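Local atomic coordinates of HTH-type transcriptional regulator AscG (Escherichia coli K12, PDB entry 3DBI), a protein that represses the asc operon as a sequence-specific DNA-binding transcription factor of the LacI family. Residues G65-N70 with D121-Y126; H103-E108 with R128-D133; I184-G189 with A245-N250. One frame throughout, in Å; residues are numbered along the deposited sequence.

Contact 1: residues G65-N70 with D121-Y126; sequences GLVVTN and DAIMIY. With PO4 (phosphate ion), chain D.
Gly65 and Ile123 face each other as neighbours in a parallel alpha/beta sheet, as in periplasmic-binding-protein-like folds; the strands run 26° apart. Three backbone hydrogen bonds join them. Gly65 N donates to Ala122 O, Met124 N to Gly65 O, and Val67 N to Met124 O, the last at 171°. Beyond Val67 the strands separate, and a water donates to Val67 O and accepts from Tyr126 N.

Thr69 OG1 sits between the backbone N and the carbonyl carbon (chi1 53°), which turns it to donate to Tyr126 O at 2.8 Å. It is also hydrogen-bonded to Thr71 OG1. A valine here would probably leave the Tyr126 carbonyl without this donor and the loop after the strand less firmly tied.

On one face Val67 and Ile125 run side by side, with Val67 CG1 3.9 Å from Ile125 CD1. On the other face Leu66 CD1 comes within 4.2 Å of Met124 CB; Met124 is selenomethionine.

Tyr126 OH makes a weak hydrogen bond to phosphate O1. Strand 63-68 sits between strands 95-100 and 122-125. Helix 105-117 packs on Ile123 and Ile125 on one face; helix 77-91 packs on Leu66 and Met124 on the other, where helix 297-313 also meets Met124.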
loop_
_atom_site.group_PDB
_atom_site.type_symbol
_atom_site.label_atom_id
_atom_site.label_comp_id
_atom_site.label_asym_id
_atom_site.label_seq_id
_atom_site.Cartn_x
_atom_site.Cartn_y
_atom_site.Cartn_z
ATOM N N GLY A 65 -22.340 -4.985 -4.465
ATOM C CA GLY A 65 -21.914 -3.591 -4.470
ATOM C C GLY A 65 -20.759 -3.329 -3.529
ATOM O O GLY A 65 -20.667 -3.919 -2.450
ATOM N N LEU A 66 -19.866 -2.443 -3.947
ATOM C CA LEU A 66 -18.763 -2.024 -3.099
ATOM C C LEU A 66 -18.566 -0.518 -3.230
ATOM O O LEU A 66 -18.500 0.015 -4.343
ATOM C CB LEU A 66 -17.488 -2.793 -3.445
ATOM C CG LEU A 66 -16.157 -2.382 -2.803
ATOM C CD1 LEU A 66 -16.184 -2.561 -1.297
ATOM C CD2 LEU A 66 -15.014 -3.187 -3.400
ATOM N N VAL A 67 -18.512 0.160 -2.084
ATOM C CA VAL A 67 -18.262 1.591 -2.048
ATOM C C VAL A 67 -16.759 1.840 -1.947
ATOM O O VAL A 67 -16.116 1.408 -0.991
ATOM C CB VAL A 67 -18.983 2.279 -0.856
ATOM C CG1 VAL A 67 -18.619 3.760 -0.788
ATOM C CG2 VAL A 67 -20.498 2.107 -0.964
ATOM N N VAL A 68 -16.205 2.524 -2.942
ATOM C CA VAL A 68 -14.813 2.962 -2.902
ATOM C C VAL A 68 -14.747 4.158 -1.969
ATOM O O VAL A 68 -15.455 5.130 -2.168
ATOM C CB VAL A 68 -14.314 3.385 -4.309
ATOM C CG1 VAL A 68 -12.837 3.709 -4.285
ATOM C CG2 VAL A 68 -14.592 2.291 -5.312
ATOM N N THR A 69 -13.916 4.082 -0.940
ATOM C CA THR A 69 -13.786 5.199 -0.005
ATOM C C THR A 69 -12.363 5.731 0.037
ATOM O O THR A 69 -11.435 5.103 -0.483
ATOM C CB THR A 69 -14.215 4.823 1.439
ATOM O OG1 THR A 69 -13.506 3.654 1.858
ATOM C CG2 THR A 69 -15.716 4.578 1.524
ATOM N N ASN A 70 -12.197 6.876 0.697
ATOM C CA ASN A 70 -10.898 7.525 0.855
ATOM C C ASN A 70 -9.976 6.802 1.846
ATOM O O ASN A 70 -9.367 7.425 2.721
ATOM C CB ASN A 70 -11.103 8.985 1.282
ATOM C CG ASN A 70 -9.955 9.883 0.863
ATOM O OD1 ASN A 70 -9.116 9.505 0.037
ATOM N ND2 ASN A 70 -9.910 11.084 1.434
ATOM N N ASP A 121 -27.832 -6.857 -4.611
ATOM C CA ASP A 121 -28.274 -7.744 -3.545
ATOM C C ASP A 121 -27.626 -7.396 -2.204
ATOM O O ASP A 121 -28.232 -7.607 -1.156
ATOM C CB ASP A 121 -27.958 -9.196 -3.909
ATOM C CG ASP A 121 -28.555 -9.611 -5.244
ATOM O OD1 ASP A 121 -28.060 -10.594 -5.828
ATOM O OD2 ASP A 121 -29.512 -8.965 -5.717
ATOM N N ALA A 122 -26.403 -6.865 -2.255
ATOM C CA ALA A 122 -25.623 -6.543 -1.059
ATOM C C ALA A 122 -24.593 -5.437 -1.329
ATOM O O ALA A 122 -24.157 -5.239 -2.464
ATOM C CB ALA A 122 -24.934 -7.786 -0.545
ATOM N N ILE A 123 -24.205 -4.726 -0.274
ATOM C CA ILE A 123 -23.262 -3.617 -0.375
ATOM C C ILE A 123 -22.235 -3.743 0.746
ATOM O O ILE A 123 -22.590 -4.035 1.884
ATOM C CB ILE A 123 -23.995 -2.251 -0.292
ATOM C CG1 ILE A 123 -24.854 -2.035 -1.535
ATOM C CG2 ILE A 123 -23.012 -1.079 -0.137
ATOM C CD1 ILE A 123 -26.052 -1.183 -1.282
HETATM N N MSE A 124 -20.961 -3.543 0.418
HETATM C CA MSE A 124 -19.905 -3.562 1.422
HETATM C C MSE A 124 -19.214 -2.214 1.441
HETATM O O MSE A 124 -19.001 -1.607 0.386
HETATM C CB MSE A 124 -18.890 -4.664 1.121
HETATM C CG MSE A 124 -19.483 -5.889 0.444
HETATM SE SE MSE A 124 -18.145 -7.226 0.163
HETATM C CE MSE A 124 -18.059 -7.828 2.023
ATOM N N ILE A 125 -18.857 -1.757 2.638
ATOM C CA ILE A 125 -18.246 -0.447 2.819
ATOM C C ILE A 125 -17.294 -0.427 4.026
ATOM O O ILE A 125 -17.558 -1.058 5.046
ATOM C CB ILE A 125 -19.343 0.675 2.919
ATOM C CG1 ILE A 125 -18.722 2.068 3.086
ATOM C CG2 ILE A 125 -20.364 0.367 4.033
ATOM C CD1 ILE A 125 -19.703 3.230 2.899
ATOM N N TYR A 126 -16.164 0.255 3.863
ATOM C CA TYR A 126 -15.326 0.694 4.969
ATOM C C TYR A 126 -15.438 2.222 4.994
ATOM O O TYR A 126 -14.731 2.913 4.272
ATOM C CB TYR A 126 -13.883 0.203 4.781
ATOM C CG TYR A 126 -12.834 0.762 5.735
ATOM C CD1 TYR A 126 -13.166 1.214 7.020
ATOM C CD2 TYR A 126 -11.493 0.811 5.353
ATOM C CE1 TYR A 126 -12.184 1.728 7.888
ATOM C CE2 TYR A 126 -10.509 1.305 6.207
ATOM C CZ TYR A 126 -10.856 1.763 7.472
ATOM O OH TYR A 126 -9.872 2.250 8.313
HETATM P P PO4 D . -9.973 4.817 10.756
HETATM O O1 PO4 D . -10.698 4.525 9.464
HETATM O O2 PO4 D . -8.728 3.973 10.844
HETATM O O3 PO4 D . -9.567 6.269 10.792
HETATM O O4 PO4 D . -10.891 4.492 11.909
HETATM O O HOH W 1 -15.223 1.189 1.466
#

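Contact 2: residues H103-E108 with R128-D133; sequences HSAEEE and RFLSVD. With PO4 (phosphate ion), chain D.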
loop_
_atom_site.group_PDB
_atom_site.type_symbol
_atom_site.label_atom_id
_atom_site.label_comp_id
_atom_site.label_asym_id
_atom_site.label_seq_id
_atom_site.Cartn_x
_atom_site.Cartn_y
_atom_site.Cartn_z
ATOM N N HIS A 103 -15.718 12.031 -0.770
ATOM C CA HIS A 103 -14.992 12.718 0.286
ATOM C C HIS A 103 -15.839 13.305 1.414
ATOM O O HIS A 103 -15.353 14.161 2.146
ATOM C CB HIS A 103 -14.107 13.814 -0.321
ATOM C CG HIS A 103 -12.978 13.296 -1.158
ATOM N ND1 HIS A 103 -12.977 13.376 -2.534
ATOM C CD2 HIS A 103 -11.820 12.683 -0.814
ATOM C CE1 HIS A 103 -11.862 12.839 -3.002
ATOM N NE2 HIS A 103 -11.145 12.408 -1.979
ATOM N N SER A 104 -17.083 12.857 1.575
ATOM C CA SER A 104 -17.902 13.281 2.722
ATOM C C SER A 104 -18.892 12.207 3.140
ATOM O O SER A 104 -19.060 11.196 2.451
ATOM C CB SER A 104 -18.657 14.581 2.423
ATOM O OG SER A 104 -19.641 14.392 1.429
ATOM N N ALA A 105 -19.565 12.451 4.263
ATOM C CA ALA A 105 -20.569 11.538 4.799
ATOM C C ALA A 105 -21.779 11.454 3.894
ATOM O O ALA A 105 -22.387 10.391 3.750
ATOM C CB ALA A 105 -20.983 11.977 6.188
ATOM N N GLU A 106 -22.119 12.585 3.287
ATOM C CA GLU A 106 -23.252 12.684 2.385
ATOM C C GLU A 106 -22.963 11.932 1.092
ATOM O O GLU A 106 -23.820 11.199 0.590
ATOM C CB GLU A 106 -23.544 14.155 2.098
ATOM C CG GLU A 106 -24.807 14.405 1.288
ATOM C CD GLU A 106 -25.176 15.870 1.236
ATOM O OE1 GLU A 106 -24.377 16.678 0.706
ATOM O OE2 GLU A 106 -26.273 16.203 1.730
ATOM N N GLU A 107 -21.745 12.108 0.578
ATOM C CA GLU A 107 -21.302 11.442 -0.648
ATOM C C GLU A 107 -21.184 9.922 -0.464
ATOM O O GLU A 107 -21.467 9.161 -1.395
ATOM C CB GLU A 107 -19.993 12.056 -1.150
ATOM C CG GLU A 107 -20.179 13.439 -1.789
ATOM C CD GLU A 107 -18.885 14.218 -1.906
ATOM O OE1 GLU A 107 -18.090 14.197 -0.942
ATOM O OE2 GLU A 107 -18.671 14.855 -2.961
ATOM N N GLU A 108 -20.799 9.497 0.741
ATOM C CA GLU A 108 -20.739 8.078 1.094
ATOM C C GLU A 108 -22.128 7.462 1.189
ATOM O O GLU A 108 -22.329 6.308 0.797
ATOM C CB GLU A 108 -19.951 7.851 2.394
ATOM C CG GLU A 108 -18.426 7.915 2.205
ATOM C CD GLU A 108 -17.620 7.467 3.429
ATOM O OE1 GLU A 108 -18.214 7.219 4.502
ATOM O OE2 GLU A 108 -16.374 7.361 3.313
ATOM N N ARG A 128 -15.204 6.105 5.871
ATOM C CA ARG A 128 -14.279 7.081 6.437
ATOM C C ARG A 128 -15.053 8.209 7.148
ATOM O O ARG A 128 -14.687 8.619 8.252
ATOM C CB ARG A 128 -13.316 7.590 5.337
ATOM C CG ARG A 128 -12.667 8.986 5.504
ATOM C CD ARG A 128 -11.648 9.134 6.635
ATOM N NE ARG A 128 -10.733 8.003 6.711
ATOM C CZ ARG A 128 -10.609 7.200 7.766
ATOM N NH1 ARG A 128 -11.326 7.403 8.876
ATOM N NH2 ARG A 128 -9.746 6.193 7.709
ATOM N N PHE A 129 -16.133 8.685 6.529
ATOM C CA PHE A 129 -16.891 9.817 7.074
ATOM C C PHE A 129 -18.226 9.404 7.704
ATOM O O PHE A 129 -18.579 9.883 8.782
ATOM C CB PHE A 129 -17.133 10.880 5.999
ATOM C CG PHE A 129 -15.879 11.526 5.466
ATOM C CD1 PHE A 129 -15.291 12.604 6.135
ATOM C CD2 PHE A 129 -15.302 11.079 4.273
ATOM C CE1 PHE A 129 -14.134 13.217 5.633
ATOM C CE2 PHE A 129 -14.139 11.676 3.766
ATOM C CZ PHE A 129 -13.556 12.748 4.446
ATOM N N LEU A 130 -18.955 8.511 7.036
ATOM C CA LEU A 130 -20.328 8.171 7.423
ATOM C C LEU A 130 -20.432 7.466 8.770
ATOM O O LEU A 130 -19.786 6.449 9.008
ATOM C CB LEU A 130 -21.008 7.337 6.333
ATOM C CG LEU A 130 -22.510 7.035 6.411
ATOM C CD1 LEU A 130 -23.336 8.301 6.592
ATOM C CD2 LEU A 130 -22.930 6.308 5.148
ATOM N N SER A 131 -21.258 8.037 9.639
ATOM C CA SER A 131 -21.438 7.579 11.012
ATOM C C SER A 131 -22.023 6.190 11.086
ATOM O O SER A 131 -22.839 5.790 10.249
ATOM C CB SER A 131 -22.350 8.552 11.777
ATOM O OG SER A 131 -23.229 7.878 12.675
ATOM N N VAL A 132 -21.616 5.474 12.123
ATOM C CA VAL A 132 -22.126 4.148 12.421
ATOM C C VAL A 132 -23.639 4.163 12.690
ATOM O O VAL A 132 -24.357 3.264 12.246
ATOM C CB VAL A 132 -21.268 3.504 13.560
ATOM C CG1 VAL A 132 -22.082 3.058 14.766
ATOM C CG2 VAL A 132 -20.376 2.401 13.008
ATOM N N ASP A 133 -24.124 5.207 13.363
ATOM C CA ASP A 133 -25.554 5.340 13.660
ATOM C C ASP A 133 -26.392 5.583 12.410
ATOM O O ASP A 133 -27.505 5.068 12.301
ATOM C CB ASP A 133 -25.799 6.452 14.682
ATOM C CG ASP A 133 -25.290 6.094 16.071
ATOM O OD1 ASP A 133 -25.342 4.898 16.442
ATOM O OD2 ASP A 133 -24.843 7.014 16.796
HETATM P P PO4 D . -9.973 4.817 10.756
HETATM O O1 PO4 D . -10.698 4.525 9.464
HETATM O O2 PO4 D . -8.728 3.973 10.844
HETATM O O3 PO4 D . -9.567 6.269 10.792
HETATM O O4 PO4 D . -10.891 4.492 11.909
#
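Glu108, in the first turn of helix 105-117, grips the backbone of the loop at Arg128, Phe129 and Leu130. This loop joins strand 122-125 to helix 132-141, so the contact lies beyond the C-terminal ends of the strands of a parallel alpha/beta sheet. Ligand-binding loops gather there in periplasmic-binding-protein-like folds.

Arg128 N donates to the syn lone pair of Glu108 OE2 at 3.1 Å. Its side chain, bent at chi2 and chi3, turns away to the phosphate. NH1 bonds O3, and NH2 bonds O1 at 2.6 Å, with the phosphorus in the guanidinium plane.

Phe129 N donates to Glu108 OE1. Its CG lies anti to its own carbonyl carbon (chi1 -64°), which lays the ring against residues 103-104. One face carries His103 O and Ser104 CA, the latter a CH-pi contact 4.0 Å from the centroid. Arg128 CG lies over the opposite face, and Glu108 OE2 is at the ring edge. Phe129 CB also touches Ala105 CB.

Leu130 N gives the straighter bond to Glu108 OE1, 2.9 Å at 166°. It comes from the same face of the carboxylate as Phe129 N. Leu130 CD1 rests near Ala105 O.

Ser131 is the N-cap of helix 132-141. Ser104 caps the other helix: its OG accepts from Glu107 N at 3.2 Å and donates to Glu107 OE1 at 2.8 Å.

Contact 3: residues I184-G189 with A245-N250; sequences IAFLTG and ALVASN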
loop_
_atom_site.group_PDB
_atom_site.type_symbol
_atom_site.label_atom_id
_atom_site.label_comp_id
_atom_site.label_asym_id
_atom_site.label_seq_id
_atom_site.Cartn_x
_atom_site.Cartn_y
_atom_site.Cartn_z
ATOM N N ILE A 184 5.674 6.769 29.455
ATOM C CA ILE A 184 5.419 6.322 28.081
ATOM C C ILE A 184 4.758 7.425 27.245
ATOM O O ILE A 184 3.662 7.898 27.568
ATOM C CB ILE A 184 4.524 5.050 28.048
ATOM C CG1 ILE A 184 5.159 3.908 28.849
ATOM C CG2 ILE A 184 4.247 4.616 26.602
ATOM C CD1 ILE A 184 4.206 2.769 29.172
ATOM N N ALA A 185 5.432 7.827 26.172
ATOM C CA ALA A 185 4.901 8.817 25.246
ATOM C C ALA A 185 3.922 8.184 24.241
ATOM O O ALA A 185 3.996 6.980 23.975
ATOM C CB ALA A 185 6.043 9.515 24.522
ATOM N N PHE A 186 3.007 8.995 23.702
ATOM C CA PHE A 186 1.999 8.519 22.748
ATOM C C PHE A 186 1.837 9.490 21.582
ATOM O O PHE A 186 1.639 10.695 21.782
ATOM C CB PHE A 186 0.654 8.292 23.436
ATOM C CG PHE A 186 -0.369 7.551 22.587
ATOM C CD1 PHE A 186 -0.503 6.174 22.684
ATOM C CD2 PHE A 186 -1.223 8.239 21.724
ATOM C CE1 PHE A 186 -1.447 5.485 21.929
ATOM C CE2 PHE A 186 -2.166 7.559 20.959
ATOM C CZ PHE A 186 -2.277 6.175 21.067
ATOM N N LEU A 187 1.924 8.954 20.364
ATOM C CA LEU A 187 1.631 9.720 19.159
ATOM C C LEU A 187 0.287 9.278 18.582
ATOM O O LEU A 187 0.086 8.096 18.303
ATOM C CB LEU A 187 2.755 9.566 18.126
ATOM C CG LEU A 187 4.180 9.933 18.568
ATOM C CD1 LEU A 187 5.157 9.780 17.429
ATOM C CD2 LEU A 187 4.264 11.349 19.116
ATOM N N THR A 188 -0.638 10.220 18.421
ATOM C CA THR A 188 -1.987 9.870 17.989
ATOM C C THR A 188 -2.054 9.867 16.481
ATOM O O THR A 188 -1.210 10.471 15.821
ATOM C CB THR A 188 -3.076 10.859 18.504
ATOM O OG1 THR A 188 -2.944 12.112 17.826
ATOM C CG2 THR A 188 -2.989 11.077 20.015
ATOM N N GLY A 189 -3.068 9.204 15.936
ATOM C CA GLY A 189 -3.441 9.408 14.540
ATOM C C GLY A 189 -4.264 10.683 14.452
ATOM O O GLY A 189 -4.189 11.535 15.338
ATOM N N ALA A 245 9.771 5.121 26.660
ATOM C CA ALA A 245 9.021 4.405 25.642
ATOM C C ALA A 245 8.116 5.353 24.868
ATOM O O ALA A 245 7.675 6.379 25.395
ATOM C CB ALA A 245 8.217 3.273 26.263
ATOM N N LEU A 246 7.859 5.002 23.613
ATOM C CA LEU A 246 6.963 5.765 22.756
ATOM C C LEU A 246 6.083 4.815 21.966
ATOM O O LEU A 246 6.562 3.843 21.377
ATOM C CB LEU A 246 7.758 6.685 21.822
ATOM C CG LEU A 246 6.986 7.581 20.840
ATOM C CD1 LEU A 246 7.621 8.954 20.762
ATOM C CD2 LEU A 246 6.879 6.963 19.435
ATOM N N VAL A 247 4.791 5.109 21.958
ATOM C CA VAL A 247 3.826 4.357 21.185
ATOM C C VAL A 247 3.331 5.246 20.054
ATOM O O VAL A 247 2.664 6.260 20.293
ATOM C CB VAL A 247 2.628 3.943 22.050
ATOM C CG1 VAL A 247 1.618 3.132 21.231
ATOM C CG2 VAL A 247 3.094 3.158 23.238
ATOM N N ALA A 248 3.671 4.883 18.823
ATOM C CA ALA A 248 3.094 5.560 17.668
ATOM C C ALA A 248 1.870 4.776 17.229
ATOM O O ALA A 248 1.854 3.547 17.328
ATOM C CB ALA A 248 4.095 5.655 16.561
ATOM N N SER A 249 0.844 5.476 16.753
ATOM C CA SER A 249 -0.436 4.825 16.455
ATOM C C SER A 249 -0.424 4.063 15.146
ATOM O O SER A 249 -1.349 3.281 14.885
ATOM C CB SER A 249 -1.600 5.816 16.497
ATOM O OG SER A 249 -1.786 6.305 17.814
ATOM N N ASN A 250 0.600 4.295 14.319
ATOM C CA ASN A 250 0.940 3.349 13.245
ATOM C C ASN A 250 2.450 3.210 12.991
ATOM O O ASN A 250 3.244 3.968 13.539
ATOM C CB ASN A 250 0.124 3.598 11.956
ATOM C CG ASN A 250 0.610 4.796 11.138
ATOM O OD1 ASN A 250 1.589 5.462 11.468
ATOM N ND2 ASN A 250 -0.088 5.056 10.038
HETATM O O HOH W 2 -4.282 7.600 18.204
#
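Strands 184-187 and 245-248 run parallel, their axes 4.5 Å apart at closest and 19° from perfect alignment. They are adjacent strands in the sheet of the periplasmic-binding-protein-like domain, with strand 219-220 beyond one and strand 273-277 beyond the other. Residues pair in register from Ile184 with Ala245 to Leu187 with Ala248. Ala185 uses both its backbone groups: its N donates to Ala245 O at 2.8 Å, and its O accepts from Val247 N. Leu187 N then donates to Val247 O, almost straight at 174°. CA-H groups of Ile184, Leu246 and Phe186 add close contacts to the same carbonyl oxygens.

On one face Ile184, Phe186, Ala245 and Val247 pack together. Ile184 CG2 meets Val247 CG2 at 3.8 Å. The Phe186 ring leans across the strand gap. Its CG is anti to the backbone N (chi1 -169°), which brings CD1 to 3.9 Å from Val247 CB and puts Val247 O over one ring face. Helix 165-178 packs on Ile184, Ala245 and Val247, and Tyr203 meets the Phe186 ring.

The other face carries Ala185, Leu187, Leu246 and Ala248. Leu187 CD1 touches Leu246 CD2 at 3.9 Å. Helices 226-238 and 251-263 pack here.

Past the strands, Ser249 ties the two loops together. A water donates to Ser249 OG and accepts from Gly189 N. Ser249 OG itself donates to Leu187 O at 2.6 Å, in the carbonyl plane and on a lone pair.

Overall arrangement
Contact 2 lies beyond the C-terminal ends of the strands of contact 1. Their centres lie 12 Å apart, and their segments alternate along the chain. They touch directly: Thr69 CG2 lies 3.4 Å from Glu108 OE2, and Asn70 packs on His103. Both also reach the phosphate, through Tyr126 and Arg128. His74 and Arg151 bind it too, as do Ser193 and Thr195, which follow strand 184-187 of contact 3, so residues after strands of both sheets hold the ion. It probably came from the crystallisation liquor. The centre of contact 3 is about 31 Å from that of contact 1 and 27 Å from that of contact 2, and its nearest atoms stay about 10 Å from either. Contacts 1 and 3 lie on opposite sides of the chain's centre.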